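Local coordinates for protein DnaJ homolog subfamily C member 27-A (PDB 6JMG) that binds GTP and magnesium as a Rab-family small GTPase fused to a DnaJ domain, and possibly takes part in regulating the MEK/ERK pathway, at residues S30-V42 and T163-F175. Residues are numbered along the deposited sequence; the frame is centred on the assembly and turned at random.
Sequences SCIIKRYCEKRFV and TSAQSGEGINEMF. With MG (magnesium ion), chain D; GTP (guanosine-5'-triphosphate), chain C.
Cys31 CB and Ala165 CB meet at 3.8 Å, joining the helix start after the P-loop, where Ser30 OG binds the magnesium ion, to the Thr163-Ser164-Ala165 loop, which corresponds to the G5 (SAK-type) guanine-recognition loop of Ras-family GTPases. The backbone N of Cys31 donates to alpha-phosphate O1A, and that of Ala165 weakly to guanine O6. Ile32 presses CG2, trans to the amide N, against both Met174 CE (3.7 Å) and Phe175 CE2. Arg35, its chain bent at chi2 (64°), swings its guanidinium against the 165-168 turn. NH1 donates to Gln166 O at 2.8 Å, from above the carbonyl plane, and more weakly to Ala165 O, while Gly168 CA lies over one guanidinium face. A leucine here would probably leave both carbonyls without this donor and the turn less firmly tied to the helix. Tyr36 forms an offset stack with Phe175 (centroids 4.4 Å apart, planes at 18°), and Phe175 CB sits over the tyrosine ring centre. Beyond the helix, Phe41 receives Gln166 CA over its ring centre in a CH-pi contact at 3.6 Å. The axes of the short helical segments 30-38 and 171-175 cross at 91°, on one side of the Ras-type sheet, Ile32 reaching Val95 and Cys132, Ile33 reaching Ile69, and Phe175 touching Ile93.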
ATOM      1  N   SER A  30      12.784  -0.101 -15.337  1.00 47.75           N
ATOM      2  CA  SER A  30      14.235  -0.224 -15.308  1.00 50.22           C
ATOM      3  C   SER A  30      14.915   1.128 -15.486  1.00 60.23           C
ATOM      4  O   SER A  30      15.900   1.420 -14.789  1.00 59.61           O
ATOM      5  CB  SER A  30      14.685  -1.235 -16.342  1.00 48.27           C
ATOM      6  OG  SER A  30      13.950  -2.411 -16.161  1.00 47.72           O
ATOM      7  N   CYS A  31      14.389   1.986 -16.387  1.00 49.87           N
ATOM      8  CA  CYS A  31      15.129   3.207 -16.690  1.00 51.37           C
ATOM      9  C   CYS A  31      14.957   4.266 -15.615  1.00 58.00           C
ATOM     10  O   CYS A  31      15.894   5.029 -15.368  1.00 58.12           O
ATOM     11  CB  CYS A  31      14.704   3.843 -18.030  1.00 57.70           C
ATOM     12  SG  CYS A  31      14.948   2.953 -19.568  1.00 66.32           S
ATOM     13  N   ILE A  32      13.837   4.272 -14.890  1.00 49.38           N
ATOM     14  CA  ILE A  32      13.759   5.109 -13.697  1.00 55.40           C
ATOM     15  C   ILE A  32      14.837   4.705 -12.699  1.00 58.48           C
ATOM     16  O   ILE A  32      15.566   5.556 -12.170  1.00 60.07           O
ATOM     17  CB  ILE A  32      12.358   5.031 -13.069  1.00 58.25           C
ATOM     18  CG1 ILE A  32      11.341   5.802 -13.922  1.00 56.56           C
ATOM     19  CG2 ILE A  32      12.394   5.613 -11.680  1.00 50.98           C
ATOM     20  CD1 ILE A  32       9.922   5.572 -13.476  1.00 50.55           C
ATOM     21  N   ILE A  33      15.004   3.399 -12.470  1.00 56.76           N
ATOM     22  CA  ILE A  33      15.968   2.958 -11.470  1.00 54.60           C
ATOM     23  C   ILE A  33      17.388   3.262 -11.932  1.00 60.09           C
ATOM     24  O   ILE A  33      18.186   3.865 -11.204  1.00 63.01           O
ATOM     25  CB  ILE A  33      15.778   1.460 -11.185  1.00 58.45           C
ATOM     26  CG1 ILE A  33      14.440   1.225 -10.471  1.00 53.47           C
ATOM     27  CG2 ILE A  33      16.963   0.911 -10.384  1.00 51.13           C
ATOM     28  CD1 ILE A  33      13.923  -0.194 -10.602  1.00 57.19           C
ATOM     29  N   LYS A  34      17.690   2.964 -13.190  1.00 50.10           N
ATOM     30  CA  LYS A  34      19.062   3.161 -13.629  1.00 59.72           C
ATOM     31  C   LYS A  34      19.398   4.636 -13.823  1.00 63.31           C
ATOM     32  O   LYS A  34      20.567   5.001 -13.669  1.00 59.36           O
ATOM     33  CB  LYS A  34      19.287   2.405 -14.943  1.00 60.76           C
ATOM     34  CG  LYS A  34      19.377   0.916 -14.778  1.00 67.89           C
ATOM     35  CD  LYS A  34      19.547   0.215 -16.108  1.00 67.82           C
ATOM     36  CE  LYS A  34      20.118  -1.181 -15.889  1.00 76.66           C
ATOM     37  NZ  LYS A  34      19.589  -2.164 -16.871  1.00 88.29           N
ATOM     38  N   ARG A  35      18.388   5.498 -14.050  1.00 59.87           N
ATOM     39  CA  ARG A  35      18.636   6.933 -14.130  1.00 54.86           C
ATOM     40  C   ARG A  35      19.127   7.485 -12.795  1.00 59.08           C
ATOM     41  O   ARG A  35      20.141   8.194 -12.742  1.00 65.35           O
ATOM     42  CB  ARG A  35      17.369   7.660 -14.585  1.00 59.71           C
ATOM     43  CG  ARG A  35      17.465   9.201 -14.662  1.00 52.89           C
ATOM     44  CD  ARG A  35      18.478   9.665 -15.695  1.00 59.90           C
ATOM     45  NE  ARG A  35      18.691  11.108 -15.637  1.00 63.24           N
ATOM     46  CZ  ARG A  35      18.520  11.939 -16.662  1.00 69.83           C
ATOM     47  NH1 ARG A  35      18.130  11.471 -17.848  1.00 54.87           N
ATOM     48  NH2 ARG A  35      18.745  13.245 -16.498  1.00 69.33           N
ATOM     49  N   TYR A  36      18.474   7.110 -11.698  1.00 57.57           N
ATOM     50  CA  TYR A  36      18.874   7.657 -10.407  1.00 58.09           C
ATOM     51  C   TYR A  36      20.046   6.895  -9.780  1.00 63.45           C
ATOM     52  O   TYR A  36      20.926   7.515  -9.178  1.00 70.15           O
ATOM     53  CB  TYR A  36      17.675   7.682  -9.463  1.00 62.94           C
ATOM     54  CG  TYR A  36      17.988   8.192  -8.085  1.00 67.02           C
ATOM     55  CD1 TYR A  36      17.968   9.546  -7.799  1.00 68.40           C
ATOM     56  CD2 TYR A  36      18.313   7.316  -7.066  1.00 64.79           C
ATOM     57  CE1 TYR A  36      18.259  10.010  -6.520  1.00 61.40           C
ATOM     58  CE2 TYR A  36      18.593   7.760  -5.810  1.00 66.63           C
ATOM     59  CZ  TYR A  36      18.562   9.099  -5.531  1.00 66.15           C
ATOM     60  OH  TYR A  36      18.853   9.516  -4.248  1.00 77.50           O
ATOM     61  N   CYS A  37      20.133   5.578  -9.958  1.00 51.93           N
ATOM     62  CA  CYS A  37      21.160   4.855  -9.210  1.00 54.56           C
ATOM     63  C   CYS A  37      22.454   4.702  -9.973  1.00 59.02           C
ATOM     64  O   CYS A  37      23.519   4.648  -9.352  1.00 66.86           O
ATOM     65  CB  CYS A  37      20.729   3.409  -8.894  1.00 51.20           C
ATOM     66  SG  CYS A  37      19.134   3.152  -8.178  1.00 73.10           S
ATOM     67  N   GLU A  38      22.387   4.661 -11.304  1.00 64.07           N
ATOM     68  CA  GLU A  38      23.564   4.473 -12.139  1.00 60.35           C
ATOM     69  C   GLU A  38      23.845   5.664 -13.041  1.00 64.94           C
ATOM     70  O   GLU A  38      24.786   5.610 -13.842  1.00 67.29           O
ATOM     71  CB  GLU A  38      23.426   3.177 -12.935  1.00 58.78           C
ATOM     72  CG  GLU A  38      23.937   1.965 -12.133  1.00 69.57           C
ATOM     73  CD  GLU A  38      23.499   0.614 -12.693  1.00 77.14           C
ATOM     74  OE1 GLU A  38      22.815   0.577 -13.741  1.00 77.27           O
ATOM     75  OE2 GLU A  38      23.845  -0.419 -12.072  1.00 87.31           O
ATOM     76  N   LYS A  39      23.084   6.744 -12.889  1.00 67.18           N
ATOM     77  CA  LYS A  39      23.237   7.982 -13.645  1.00 62.07           C
ATOM     78  C   LYS A  39      23.435   7.724 -15.141  1.00 61.44           C
ATOM     79  O   LYS A  39      24.391   8.192 -15.766  1.00 56.31           O
ATOM     80  CB  LYS A  39      24.400   8.809 -13.072  1.00 56.28           C
ATOM     81  CG  LYS A  39      24.379   8.994 -11.540  1.00 75.27           C
ATOM     82  CD  LYS A  39      23.579  10.252 -11.131  1.00 97.61           C
ATOM     83  CE  LYS A  39      22.499   9.974 -10.038  1.00100.75           C
ATOM     84  NZ  LYS A  39      21.363  10.995  -9.977  1.00 94.05           N
ATOM     85  N   ARG A  40      22.463   7.021 -15.728  1.00 54.59           N
ATOM     86  CA  ARG A  40      22.558   6.701 -17.142  1.00 58.71           C
ATOM     87  C   ARG A  40      21.170   6.473 -17.726  1.00 55.76           C
ATOM     88  O   ARG A  40      20.211   6.200 -17.002  1.00 57.43           O
ATOM     89  CB  ARG A  40      23.462   5.493 -17.376  1.00 58.60           C
ATOM     90  CG  ARG A  40      23.122   4.269 -16.582  1.00 62.39           C
ATOM     91  CD  ARG A  40      24.017   3.145 -17.048  1.00 72.07           C
ATOM     92  NE  ARG A  40      23.660   1.865 -16.471  1.00 76.97           N
ATOM     93  CZ  ARG A  40      23.779   0.703 -17.095  1.00 72.86           C
ATOM     94  NH1 ARG A  40      24.234   0.645 -18.342  1.00 73.87           N
ATOM     95  NH2 ARG A  40      23.434  -0.405 -16.461  1.00 71.84           N
ATOM     96  N   PHE A  41      21.068   6.628 -19.052  1.00 59.17           N
ATOM     97  CA  PHE A  41      19.801   6.424 -19.751  1.00 60.12           C
ATOM     98  C   PHE A  41      20.054   6.160 -21.231  1.00 65.78           C
ATOM     99  O   PHE A  41      20.740   6.944 -21.898  1.00 72.61           O
ATOM    100  CB  PHE A  41      18.867   7.635 -19.617  1.00 53.73           C
ATOM    101  CG  PHE A  41      17.663   7.540 -20.506  1.00 63.12           C
ATOM    102  CD1 PHE A  41      16.535   6.814 -20.100  1.00 53.32           C
ATOM    103  CD2 PHE A  41      17.667   8.118 -21.775  1.00 60.81           C
ATOM    104  CE1 PHE A  41      15.448   6.692 -20.926  1.00 52.19           C
ATOM    105  CE2 PHE A  41      16.570   7.999 -22.609  1.00 56.74           C
ATOM    106  CZ  PHE A  41      15.459   7.298 -22.185  1.00 58.02           C
ATOM    107  N   VAL A  42      19.446   5.101 -21.755  1.00 62.11           N
ATOM    108  CA  VAL A  42      19.522   4.801 -23.184  1.00 62.24           C
ATOM    109  C   VAL A  42      18.111   4.640 -23.743  1.00 66.76           C
ATOM    110  O   VAL A  42      17.219   4.137 -23.046  1.00 64.90           O
ATOM    111  CB  VAL A  42      20.397   3.564 -23.483  1.00 53.90           C
ATOM    112  CG1 VAL A  42      21.833   3.817 -23.048  1.00 54.59           C
ATOM    113  CG2 VAL A  42      19.797   2.271 -22.913  1.00 53.03           C
ATOM    114  N   THR A 163       7.442  12.120 -13.818  1.00 57.14           N
ATOM    115  CA  THR A 163       8.847  11.796 -13.994  1.00 59.66           C
ATOM    116  C   THR A 163       9.142  11.589 -15.463  1.00 62.91           C
ATOM    117  O   THR A 163       8.257  11.270 -16.268  1.00 60.63           O
ATOM    118  CB  THR A 163       9.295  10.521 -13.245  1.00 58.72           C
ATOM    119  OG1 THR A 163       8.501   9.405 -13.669  1.00 54.55           O
ATOM    120  CG2 THR A 163       9.201  10.693 -11.751  1.00 66.29           C
ATOM    121  N   SER A 164      10.425  11.732 -15.776  1.00 59.00           N
ATOM    122  CA  SER A 164      10.978  11.321 -17.053  1.00 62.76           C
ATOM    123  C   SER A 164      12.354  10.756 -16.782  1.00 60.81           C
ATOM    124  O   SER A 164      13.243  11.469 -16.304  1.00 66.09           O
ATOM    125  CB  SER A 164      11.062  12.481 -18.057  1.00 63.47           C
ATOM    126  OG  SER A 164      11.856  12.133 -19.187  1.00 53.67           O
ATOM    127  N   ALA A 165      12.534   9.483 -17.106  1.00 54.69           N
ATOM    128  CA  ALA A 165      13.873   8.923 -17.017  1.00 54.90           C
ATOM    129  C   ALA A 165      14.771   9.485 -18.104  1.00 59.69           C
ATOM    130  O   ALA A 165      15.997   9.494 -17.941  1.00 61.03           O
ATOM    131  CB  ALA A 165      13.808   7.394 -17.108  1.00 51.02           C
ATOM    132  N   GLN A 166      14.179   9.970 -19.203  1.00 61.31           N
ATOM    133  CA  GLN A 166      14.971  10.506 -20.302  1.00 64.06           C
ATOM    134  C   GLN A 166      15.524  11.880 -19.961  1.00 57.16           C
ATOM    135  O   GLN A 166      16.713  12.133 -20.136  1.00 55.45           O
ATOM    136  CB  GLN A 166      14.121  10.568 -21.569  1.00 71.19           C
ATOM    137  CG  GLN A 166      14.876  10.989 -22.817  1.00 71.66           C
ATOM    138  CD  GLN A 166      14.862  12.483 -23.009  1.00 77.72           C
ATOM    139  OE1 GLN A 166      13.883  13.151 -22.663  1.00 73.78           O
ATOM    140  NE2 GLN A 166      15.953  13.025 -23.554  1.00 79.62           N
ATOM    141  N   SER A 167      14.688  12.757 -19.423  1.00 66.62           N
ATOM    142  CA  SER A 167      15.090  14.109 -19.072  1.00 62.70           C
ATOM    143  C   SER A 167      15.657  14.224 -17.666  1.00 65.68           C
ATOM    144  O   SER A 167      16.364  15.199 -17.376  1.00 71.54           O
ATOM    145  CB  SER A 167      13.892  15.045 -19.190  1.00 56.59           C
ATOM    146  OG  SER A 167      13.167  15.079 -17.963  1.00 72.76           O
ATOM    147  N   GLY A 168      15.317  13.292 -16.780  1.00 54.42           N
ATOM    148  CA  GLY A 168      15.641  13.407 -15.373  1.00 59.64           C
ATOM    149  C   GLY A 168      14.597  14.118 -14.530  1.00 58.85           C
ATOM    150  O   GLY A 168      14.634  13.995 -13.299  1.00 63.70           O
ATOM    151  N   GLU A 169      13.638  14.815 -15.152  1.00 59.06           N
ATOM    152  CA  GLU A 169      12.633  15.568 -14.399  1.00 58.10           C
ATOM    153  C   GLU A 169      11.899  14.658 -13.420  1.00 65.58           C
ATOM    154  O   GLU A 169      11.466  13.560 -13.784  1.00 60.99           O
ATOM    155  CB  GLU A 169      11.635  16.191 -15.365  1.00 54.51           C
ATOM    156  CG  GLU A 169      10.686  17.221 -14.777  1.00 68.25           C
ATOM    157  CD  GLU A 169       9.698  17.739 -15.827  1.00 72.26           C
ATOM    158  OE1 GLU A 169       9.958  17.516 -17.033  1.00 80.36           O
ATOM    159  OE2 GLU A 169       8.669  18.362 -15.461  1.00 62.84           O
ATOM    160  N   GLY A 170      11.757  15.124 -12.178  1.00 63.53           N
ATOM    161  CA  GLY A 170      11.030  14.403 -11.147  1.00 55.67           C
ATOM    162  C   GLY A 170      11.756  13.218 -10.534  1.00 66.69           C
ATOM    163  O   GLY A 170      11.289  12.682  -9.516  1.00 59.15           O
ATOM    164  N   ILE A 171      12.876  12.785 -11.116  1.00 64.18           N
ATOM    165  CA  ILE A 171      13.483  11.529 -10.697  1.00 57.76           C
ATOM    166  C   ILE A 171      14.087  11.670  -9.305  1.00 55.43           C
ATOM    167  O   ILE A 171      13.797  10.880  -8.394  1.00 61.84           O
ATOM    168  CB  ILE A 171      14.533  11.080 -11.734  1.00 58.22           C
ATOM    169  CG1 ILE A 171      13.862  10.713 -13.065  1.00 58.96           C
ATOM    170  CG2 ILE A 171      15.346   9.895 -11.232  1.00 51.92           C
ATOM    171  CD1 ILE A 171      13.038   9.447 -13.021  1.00 51.02           C
ATOM    172  N   ASN A 172      14.918  12.689  -9.118  1.00 53.78           N
ATOM    173  CA  ASN A 172      15.576  12.902  -7.835  1.00 60.56           C
ATOM    174  C   ASN A 172      14.578  13.254  -6.745  1.00 70.11           C
ATOM    175  O   ASN A 172      14.757  12.852  -5.585  1.00 69.44           O
ATOM    176  CB  ASN A 172      16.649  13.980  -7.983  1.00 59.46           C
ATOM    177  CG  ASN A 172      17.751  13.552  -8.929  1.00 82.35           C
ATOM    178  OD1 ASN A 172      17.543  13.455 -10.139  1.00 97.52           O
ATOM    179  ND2 ASN A 172      18.915  13.249  -8.381  1.00 91.69           N
ATOM    180  N   GLU A 173      13.526  13.995  -7.099  1.00 63.57           N
ATOM    181  CA  GLU A 173      12.541  14.387  -6.106  1.00 59.92           C
ATOM    182  C   GLU A 173      11.733  13.182  -5.657  1.00 67.67           C
ATOM    183  O   GLU A 173      11.513  12.993  -4.455  1.00 73.89           O
ATOM    184  CB  GLU A 173      11.635  15.480  -6.680  1.00 56.18           C
ATOM    185  CG  GLU A 173      12.375  16.766  -7.081  1.00 67.16           C
ATOM    186  CD  GLU A 173      13.126  16.697  -8.421  1.00 76.49           C
ATOM    187  OE1 GLU A 173      13.104  15.655  -9.099  1.00 82.24           O
ATOM    188  OE2 GLU A 173      13.767  17.699  -8.791  1.00 83.26           O
ATOM    189  N   MET A 174      11.353  12.318  -6.609  1.00 73.85           N
ATOM    190  CA  MET A 174      10.634  11.086  -6.279  1.00 67.39           C
ATOM    191  C   MET A 174      11.462  10.211  -5.343  1.00 66.74           C
ATOM    192  O   MET A 174      10.999   9.817  -4.271  1.00 61.61           O
ATOM    193  CB  MET A 174      10.290  10.321  -7.565  1.00 65.03           C
ATOM    194  CG  MET A 174       9.562   8.976  -7.355  1.00 66.01           C
ATOM    195  SD  MET A 174      10.575   7.534  -6.984  1.00 48.79           S
ATOM    196  CE  MET A 174      11.230   7.249  -8.611  1.00 71.76           C
ATOM    197  N   PHE A 175      12.712   9.939  -5.711  1.00 65.13           N
ATOM    198  CA  PHE A 175      13.537   9.078  -4.879  1.00 65.37           C
ATOM    199  C   PHE A 175      13.813   9.696  -3.516  1.00 64.83           C
ATOM    200  O   PHE A 175      13.882   8.975  -2.508  1.00 59.16           O
ATOM    201  CB  PHE A 175      14.838   8.737  -5.603  1.00 57.71           C
ATOM    202  CG  PHE A 175      14.722   7.506  -6.436  1.00 52.42           C
ATOM    203  CD1 PHE A 175      14.545   6.267  -5.838  1.00 52.32           C
ATOM    204  CD2 PHE A 175      14.718   7.584  -7.811  1.00 56.50           C
ATOM    205  CE1 PHE A 175      14.404   5.127  -6.598  1.00 57.58           C
ATOM    206  CE2 PHE A 175      14.568   6.446  -8.581  1.00 56.61           C
ATOM    207  CZ  PHE A 175      14.411   5.213  -7.974  1.00 57.00           C
TER
HETATM  208 MG    MG D 302      12.454  -3.397 -16.990  1.00 57.00          MG
HETATM  209  PG  GTP C 301       9.920  -4.125 -18.805  1.00 61.34           P
HETATM  210  O1G GTP C 301      11.172  -4.433 -18.012  1.00 47.09           O
HETATM  211  O2G GTP C 301       8.670  -4.335 -17.989  1.00 46.63           O
HETATM  212  O3G GTP C 301       9.873  -5.020 -20.031  1.00 57.06           O
HETATM  213  O3B GTP C 301       9.833  -2.571 -19.252  1.00 64.58           O
HETATM  214  PB  GTP C 301      10.323  -1.351 -18.322  1.00 63.80           P
HETATM  215  O1B GTP C 301       9.203  -0.841 -17.456  1.00 52.01           O
HETATM  216  O2B GTP C 301      11.515  -1.663 -17.448  1.00 47.53           O
HETATM  217  O3A GTP C 301      10.639  -0.201 -19.403  1.00 69.93           O
HETATM  218  PA  GTP C 301      12.125   0.329 -19.694  1.00 59.82           P
HETATM  219  O1A GTP C 301      12.748   0.998 -18.493  1.00 54.27           O
HETATM  220  O2A GTP C 301      13.016  -0.772 -20.188  1.00 59.19           O
HETATM  221  O5' GTP C 301      11.791   1.351 -20.871  1.00 62.49           O
HETATM  222  C5' GTP C 301      11.066   0.907 -21.993  1.00 63.66           C
HETATM  223  C4' GTP C 301      11.415   1.830 -23.155  1.00 54.57           C
HETATM  224  O4' GTP C 301      10.917   3.105 -22.856  1.00 57.22           O
HETATM  225  C3' GTP C 301      12.894   2.018 -23.383  1.00 50.49           C
HETATM  226  O3' GTP C 301      13.008   2.151 -24.766  1.00 52.00           O
HETATM  227  C2' GTP C 301      13.252   3.353 -22.774  1.00 59.42           C
HETATM  228  O2' GTP C 301      14.220   4.087 -23.489  1.00 59.82           O
HETATM  229  C1' GTP C 301      11.951   4.084 -22.900  1.00 51.18           C
HETATM  230  N9  GTP C 301      11.758   5.033 -21.804  1.00 58.35           N
HETATM  231  C8  GTP C 301      11.809   4.766 -20.458  1.00 56.33           C
HETATM  232  N7  GTP C 301      11.526   5.916 -19.789  1.00 57.76           N
HETATM  233  C5  GTP C 301      11.300   6.898 -20.691  1.00 63.62           C
HETATM  234  C6  GTP C 301      10.973   8.238 -20.551  1.00 63.49           C
HETATM  235  O6  GTP C 301      10.853   8.747 -19.439  1.00 56.12           O
HETATM  236  N1  GTP C 301      10.765   9.006 -21.677  1.00 67.33           N
HETATM  237  C2  GTP C 301      10.893   8.460 -22.931  1.00 60.88           C
HETATM  238  N2  GTP C 301      10.703   9.234 -23.990  1.00 74.61           N
HETATM  239  N3  GTP C 301      11.221   7.122 -23.071  1.00 59.27           N
HETATM  240  C4  GTP C 301      11.427   6.358 -21.966  1.00 64.24           C
HETATM  241  O   HOH W   1      11.477  -3.655 -15.132  1.00 56.67           O
HETATM  242  O   HOH W   2      13.576  -3.063 -18.793  1.00 48.16           O